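Local coordinates for DNA repair protein RAD2 (PDB 4Q0W) that cuts single-stranded DNA as a magnesium-dependent endonuclease of the XPG/RAD2 family, making the incision needed for excision repair of damaged DNA, at residues P71-K83 with I163-C176. Sequence-based numbering, arbitrary orientation.
Sequences PVFVFDGGVPVLK and IPYITAPMEAEAQC. With CA (calcium ion), chain E.
Val-74 fills the apolar centre, packed against Ala-172, Cys-176 and Ile-166. CG1, anti to the backbone N (chi1 -179°), rests on Ala-172 CB at 3.7 Å and on the CB of Gln-175, while CG2 touches Cys-176 SG and Ile-166 CG1, the Val-74 and Ile-166 side chains lying side by side. Across the sheet, Tyr-165 CB approaches the edge of the Phe-75 ring in its plane, and helix 148-160 packs against this side. Between these layers, strands 71-75 and 165-167 run parallel, joined by four backbone hydrogen bonds from Phe-73 N to Pro-164 O through Ala-168 N to Phe-75 O; this pairing joins the N-domain to strand 165-167 of the I-domain, at the edge of the sheet. Past the strand ends the loops stay tied: Gly-77 N reaches a lone pair of Met-170 O at 2.7 Å, and Gly-78 N gives a nearly straight bond (170°) to Pro-169 O at 3.0 Å, tilted from the carbonyl plane. Met-170 SD packs on Gly-78 C. At the polar edge, Asp-76 OD1 accepts the N-H of Ala-172 at 2.6 Å, steadying the carboxylate at the first turn of helix 172-181. Glu-171, the N-cap residue, has an extended chain (chi2 161°) that crosses Pro-80 obliquely, OE1 3.2 Å from its CG; OE2 lies 4.1 Å from Lys-83 NZ, beyond salt-bridge range. A leucine here, lacking the carboxylate, would probably leave Lys-83 without this nearby negative charge and the metal site short of an acidic group. Glu-173 OE2 binds the calcium ion at 2.2 Å, with Asp-194 as second protein ligand. Asp-76 OD1 and Glu-173 OE1 stand 4.0 Å apart, a gathering of negative charge from both domains that bound cations would probably offset; it is consistent with the magnesium site inferred by similarity, though of Asp-76, Glu-171 and Glu-173 only the last grips the calcium.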
loop_
_atom_site.group_PDB
_atom_site.type_symbol
_atom_site.label_atom_id
_atom_site.label_comp_id
_atom_site.label_asym_id
_atom_site.label_seq_id
_atom_site.Cartn_x
_atom_site.Cartn_y
_atom_site.Cartn_z
ATOM N N PRO A 71 -13.848 38.082 -3.677
ATOM C CA PRO A 71 -14.420 36.742 -3.846
ATOM C C PRO A 71 -15.856 36.765 -4.354
ATOM O O PRO A 71 -16.586 37.725 -4.124
ATOM C CB PRO A 71 -14.388 36.166 -2.424
ATOM C CG PRO A 71 -14.503 37.361 -1.514
ATOM C CD PRO A 71 -13.964 38.569 -2.287
ATOM N N VAL A 72 -16.248 35.719 -5.069
ATOM C CA VAL A 72 -17.665 35.436 -5.215
ATOM C C VAL A 72 -17.921 34.002 -4.785
ATOM O O VAL A 72 -17.317 33.064 -5.309
ATOM C CB VAL A 72 -18.242 35.802 -6.616
ATOM C CG1 VAL A 72 -17.239 35.585 -7.691
ATOM C CG2 VAL A 72 -19.561 35.061 -6.898
ATOM N N PHE A 73 -18.773 33.853 -3.778
ATOM C CA PHE A 73 -19.006 32.556 -3.172
ATOM C C PHE A 73 -19.997 31.752 -4.000
ATOM O O PHE A 73 -21.018 32.274 -4.468
ATOM C CB PHE A 73 -19.476 32.715 -1.713
ATOM C CG PHE A 73 -18.342 32.845 -0.735
ATOM C CD1 PHE A 73 -17.428 33.894 -0.846
ATOM C CD2 PHE A 73 -18.173 31.918 0.282
ATOM C CE1 PHE A 73 -16.362 34.020 0.052
ATOM C CE2 PHE A 73 -17.113 32.034 1.191
ATOM C CZ PHE A 73 -16.205 33.084 1.071
ATOM N N VAL A 74 -19.692 30.474 -4.186
ATOM C CA VAL A 74 -20.583 29.607 -4.952
ATOM C C VAL A 74 -21.013 28.433 -4.090
ATOM O O VAL A 74 -20.163 27.744 -3.501
ATOM C CB VAL A 74 -19.921 29.104 -6.256
ATOM C CG1 VAL A 74 -20.902 28.228 -7.046
ATOM C CG2 VAL A 74 -19.477 30.282 -7.102
ATOM N N PHE A 75 -22.329 28.229 -4.001
ATOM C CA PHE A 75 -22.897 27.115 -3.247
ATOM C C PHE A 75 -23.487 26.050 -4.180
ATOM O O PHE A 75 -23.865 26.360 -5.311
ATOM C CB PHE A 75 -23.974 27.628 -2.277
ATOM C CG PHE A 75 -23.429 28.531 -1.195
ATOM C CD1 PHE A 75 -23.316 29.901 -1.403
ATOM C CD2 PHE A 75 -23.007 28.003 0.020
ATOM C CE1 PHE A 75 -22.810 30.735 -0.410
ATOM C CE2 PHE A 75 -22.496 28.831 1.024
ATOM C CZ PHE A 75 -22.395 30.195 0.805
ATOM N N ASP A 76 -23.551 24.801 -3.712
ATOM C CA ASP A 76 -24.209 23.732 -4.469
ATOM C C ASP A 76 -25.714 23.961 -4.541
ATOM O O ASP A 76 -26.322 24.413 -3.564
ATOM C CB ASP A 76 -24.006 22.381 -3.779
ATOM C CG ASP A 76 -22.721 21.697 -4.180
ATOM O OD1 ASP A 76 -22.108 22.086 -5.200
ATOM O OD2 ASP A 76 -22.328 20.755 -3.464
ATOM N N GLY A 77 -26.311 23.651 -5.689
ATOM C CA GLY A 77 -27.750 23.451 -5.763
ATOM C C GLY A 77 -28.015 21.961 -5.599
ATOM O O GLY A 77 -27.717 21.377 -4.552
ATOM N N GLY A 78 -28.523 21.322 -6.645
ATOM C CA GLY A 78 -28.839 19.910 -6.548
ATOM C C GLY A 78 -27.649 18.962 -6.659
ATOM O O GLY A 78 -26.509 19.369 -6.925
ATOM N N VAL A 79 -27.923 17.681 -6.435
ATOM C CA VAL A 79 -26.956 16.631 -6.705
ATOM C C VAL A 79 -27.368 16.001 -8.028
ATOM O O VAL A 79 -28.506 15.537 -8.171
ATOM C CB VAL A 79 -26.959 15.573 -5.592
ATOM C CG1 VAL A 79 -26.014 14.430 -5.946
ATOM C CG2 VAL A 79 -26.582 16.216 -4.245
ATOM N N PRO A 80 -26.461 16.017 -9.017
ATOM C CA PRO A 80 -26.777 15.427 -10.325
ATOM C C PRO A 80 -27.144 13.952 -10.180
ATOM O O PRO A 80 -26.593 13.277 -9.318
ATOM C CB PRO A 80 -25.468 15.576 -11.103
ATOM C CG PRO A 80 -24.802 16.796 -10.466
ATOM C CD PRO A 80 -25.133 16.664 -8.999
ATOM N N VAL A 81 -28.082 13.478 -10.995
ATOM C CA VAL A 81 -28.555 12.096 -10.918
ATOM C C VAL A 81 -27.389 11.088 -11.000
ATOM O O VAL A 81 -27.340 10.117 -10.242
ATOM C CB VAL A 81 -29.578 11.817 -12.052
ATOM C CG1 VAL A 81 -29.955 10.325 -12.110
ATOM C CG2 VAL A 81 -30.827 12.680 -11.876
ATOM N N LEU A 82 -26.445 11.336 -11.902
ATOM C CA LEU A 82 -25.331 10.406 -12.112
ATOM C C LEU A 82 -24.486 10.240 -10.838
ATOM O O LEU A 82 -24.007 9.142 -10.525
ATOM C CB LEU A 82 -24.468 10.853 -13.305
ATOM C CG LEU A 82 -23.264 9.953 -13.628
ATOM C CD1 LEU A 82 -23.696 8.493 -13.808
ATOM C CD2 LEU A 82 -22.539 10.433 -14.871
ATOM N N LYS A 83 -24.309 11.337 -10.107
ATOM C CA LYS A 83 -23.628 11.301 -8.815
ATOM C C LYS A 83 -24.395 10.468 -7.785
ATOM O O LYS A 83 -23.820 9.613 -7.111
ATOM C CB LYS A 83 -23.419 12.731 -8.286
ATOM C CG LYS A 83 -22.684 12.786 -6.942
ATOM C CD LYS A 83 -22.149 14.200 -6.640
ATOM C CE LYS A 83 -21.372 14.247 -5.314
ATOM N NZ LYS A 83 -20.993 15.649 -4.947
ATOM N N ILE A 163 -20.207 40.788 0.059
ATOM C CA ILE A 163 -19.640 39.791 -0.858
ATOM C C ILE A 163 -20.729 39.062 -1.636
ATOM O O ILE A 163 -21.620 38.448 -1.053
ATOM C CB ILE A 163 -18.749 38.781 -0.111
ATOM C CG1 ILE A 163 -17.537 39.492 0.500
ATOM C CG2 ILE A 163 -18.277 37.648 -1.034
ATOM C CD1 ILE A 163 -16.819 38.651 1.522
ATOM N N PRO A 164 -20.652 39.121 -2.971
ATOM C CA PRO A 164 -21.644 38.445 -3.803
ATOM C C PRO A 164 -21.529 36.925 -3.683
ATOM O O PRO A 164 -20.427 36.380 -3.519
ATOM C CB PRO A 164 -21.280 38.901 -5.228
ATOM C CG PRO A 164 -19.844 39.247 -5.176
ATOM C CD PRO A 164 -19.581 39.751 -3.767
ATOM N N TYR A 165 -22.672 36.254 -3.725
ATOM C CA TYR A 165 -22.703 34.798 -3.712
ATOM C C TYR A 165 -23.803 34.355 -4.663
ATOM O O TYR A 165 -24.712 35.137 -4.978
ATOM C CB TYR A 165 -22.916 34.234 -2.294
ATOM C CG TYR A 165 -24.271 34.562 -1.692
ATOM C CD1 TYR A 165 -25.363 33.730 -1.910
ATOM C CD2 TYR A 165 -24.456 35.700 -0.908
ATOM C CE1 TYR A 165 -26.613 34.018 -1.379
ATOM C CE2 TYR A 165 -25.711 35.998 -0.362
ATOM C CZ TYR A 165 -26.782 35.153 -0.609
ATOM O OH TYR A 165 -28.030 35.424 -0.080
ATOM N N ILE A 166 -23.694 33.120 -5.149
ATOM C CA ILE A 166 -24.729 32.515 -5.978
ATOM C C ILE A 166 -24.906 31.063 -5.556
ATOM O O ILE A 166 -24.024 30.467 -4.917
ATOM C CB ILE A 166 -24.392 32.556 -7.496
ATOM C CG1 ILE A 166 -23.066 31.856 -7.774
ATOM C CG2 ILE A 166 -24.334 33.994 -8.019
ATOM C CD1 ILE A 166 -22.666 31.906 -9.242
ATOM N N THR A 167 -26.050 30.490 -5.898
ATOM C CA THR A 167 -26.225 29.060 -5.714
ATOM C C THR A 167 -26.236 28.458 -7.104
ATOM O O THR A 167 -27.043 28.854 -7.945
ATOM C CB THR A 167 -27.524 28.741 -4.969
ATOM O OG1 THR A 167 -27.517 29.423 -3.712
ATOM C CG2 THR A 167 -27.652 27.235 -4.710
ATOM N N ALA A 168 -25.302 27.542 -7.359
ATOM C CA ALA A 168 -25.255 26.826 -8.629
ATOM C C ALA A 168 -26.529 26.006 -8.785
ATOM O O ALA A 168 -27.052 25.508 -7.796
ATOM C CB ALA A 168 -24.045 25.902 -8.666
ATOM N N PRO A 169 -27.014 25.855 -10.028
ATOM C CA PRO A 169 -28.140 24.955 -10.311
ATOM C C PRO A 169 -27.845 23.569 -9.747
ATOM O O PRO A 169 -28.714 22.948 -9.126
ATOM C CB PRO A 169 -28.163 24.897 -11.840
ATOM C CG PRO A 169 -27.573 26.193 -12.277
ATOM C CD PRO A 169 -26.536 26.547 -11.242
ATOM N N MET A 170 -26.608 23.107 -9.942
ATOM C CA MET A 170 -26.185 21.807 -9.438
ATOM C C MET A 170 -24.855 21.911 -8.684
ATOM O O MET A 170 -24.821 22.428 -7.565
ATOM C CB MET A 170 -26.114 20.786 -10.581
ATOM C CG MET A 170 -27.490 20.336 -11.075
ATOM S SD MET A 170 -28.246 19.161 -9.913
ATOM C CE MET A 170 -29.868 18.953 -10.668
ATOM N N GLU A 171 -23.769 21.412 -9.278
ATOM C CA GLU A 171 -22.481 21.393 -8.582
ATOM C C GLU A 171 -21.761 22.746 -8.607
ATOM O O GLU A 171 -21.666 23.405 -9.647
ATOM C CB GLU A 171 -21.576 20.291 -9.132
ATOM C CG GLU A 171 -21.898 18.922 -8.546
ATOM C CD GLU A 171 -21.353 17.789 -9.383
ATOM O OE1 GLU A 171 -21.717 17.722 -10.576
ATOM O OE2 GLU A 171 -20.566 16.973 -8.851
ATOM N N ALA A 172 -21.258 23.157 -7.450
ATOM C CA ALA A 172 -20.579 24.446 -7.338
ATOM C C ALA A 172 -19.324 24.533 -8.218
ATOM O O ALA A 172 -19.097 25.557 -8.867
ATOM C CB ALA A 172 -20.248 24.737 -5.890
ATOM N N GLU A 173 -18.527 23.464 -8.248
ATOM C CA GLU A 173 -17.282 23.461 -9.021
ATOM C C GLU A 173 -17.552 23.677 -10.499
ATOM O O GLU A 173 -16.789 24.363 -11.177
ATOM C CB GLU A 173 -16.502 22.145 -8.863
ATOM C CG GLU A 173 -16.464 21.585 -7.471
ATOM C CD GLU A 173 -17.537 20.545 -7.261
ATOM O OE1 GLU A 173 -18.601 20.887 -6.697
ATOM O OE2 GLU A 173 -17.317 19.386 -7.677
ATOM N N ALA A 174 -18.624 23.069 -11.004
ATOM C CA ALA A 174 -18.992 23.261 -12.405
ATOM C C ALA A 174 -19.323 24.725 -12.655
ATOM O O ALA A 174 -18.875 25.319 -13.638
ATOM C CB ALA A 174 -20.167 22.364 -12.795
ATOM N N GLN A 175 -20.112 25.306 -11.764
ATOM C CA GLN A 175 -20.476 26.715 -11.905
ATOM C C GLN A 175 -19.243 27.613 -11.807
ATOM O O GLN A 175 -19.130 28.598 -12.545
ATOM C CB GLN A 175 -21.508 27.115 -10.855
ATOM C CG GLN A 175 -21.975 28.573 -10.984
ATOM C CD GLN A 175 -22.873 28.774 -12.189
ATOM O OE1 GLN A 175 -23.904 28.104 -12.324
ATOM N NE2 GLN A 175 -22.485 29.682 -13.078
ATOM N N CYS A 176 -18.302 27.271 -10.924
ATOM C CA CYS A 176 -17.056 28.051 -10.830
ATOM C C CYS A 176 -16.313 28.064 -12.168
ATOM O O CYS A 176 -15.878 29.117 -12.638
ATOM C CB CYS A 176 -16.134 27.518 -9.726
ATOM S SG CYS A 176 -16.738 27.785 -8.018
HETATM CA CA CA E . -17.488 17.269 -7.044
HETATM O O HOH W 1 -16.692 15.931 -5.129
HETATM O O HOH W 2 -18.002 17.758 -4.779
#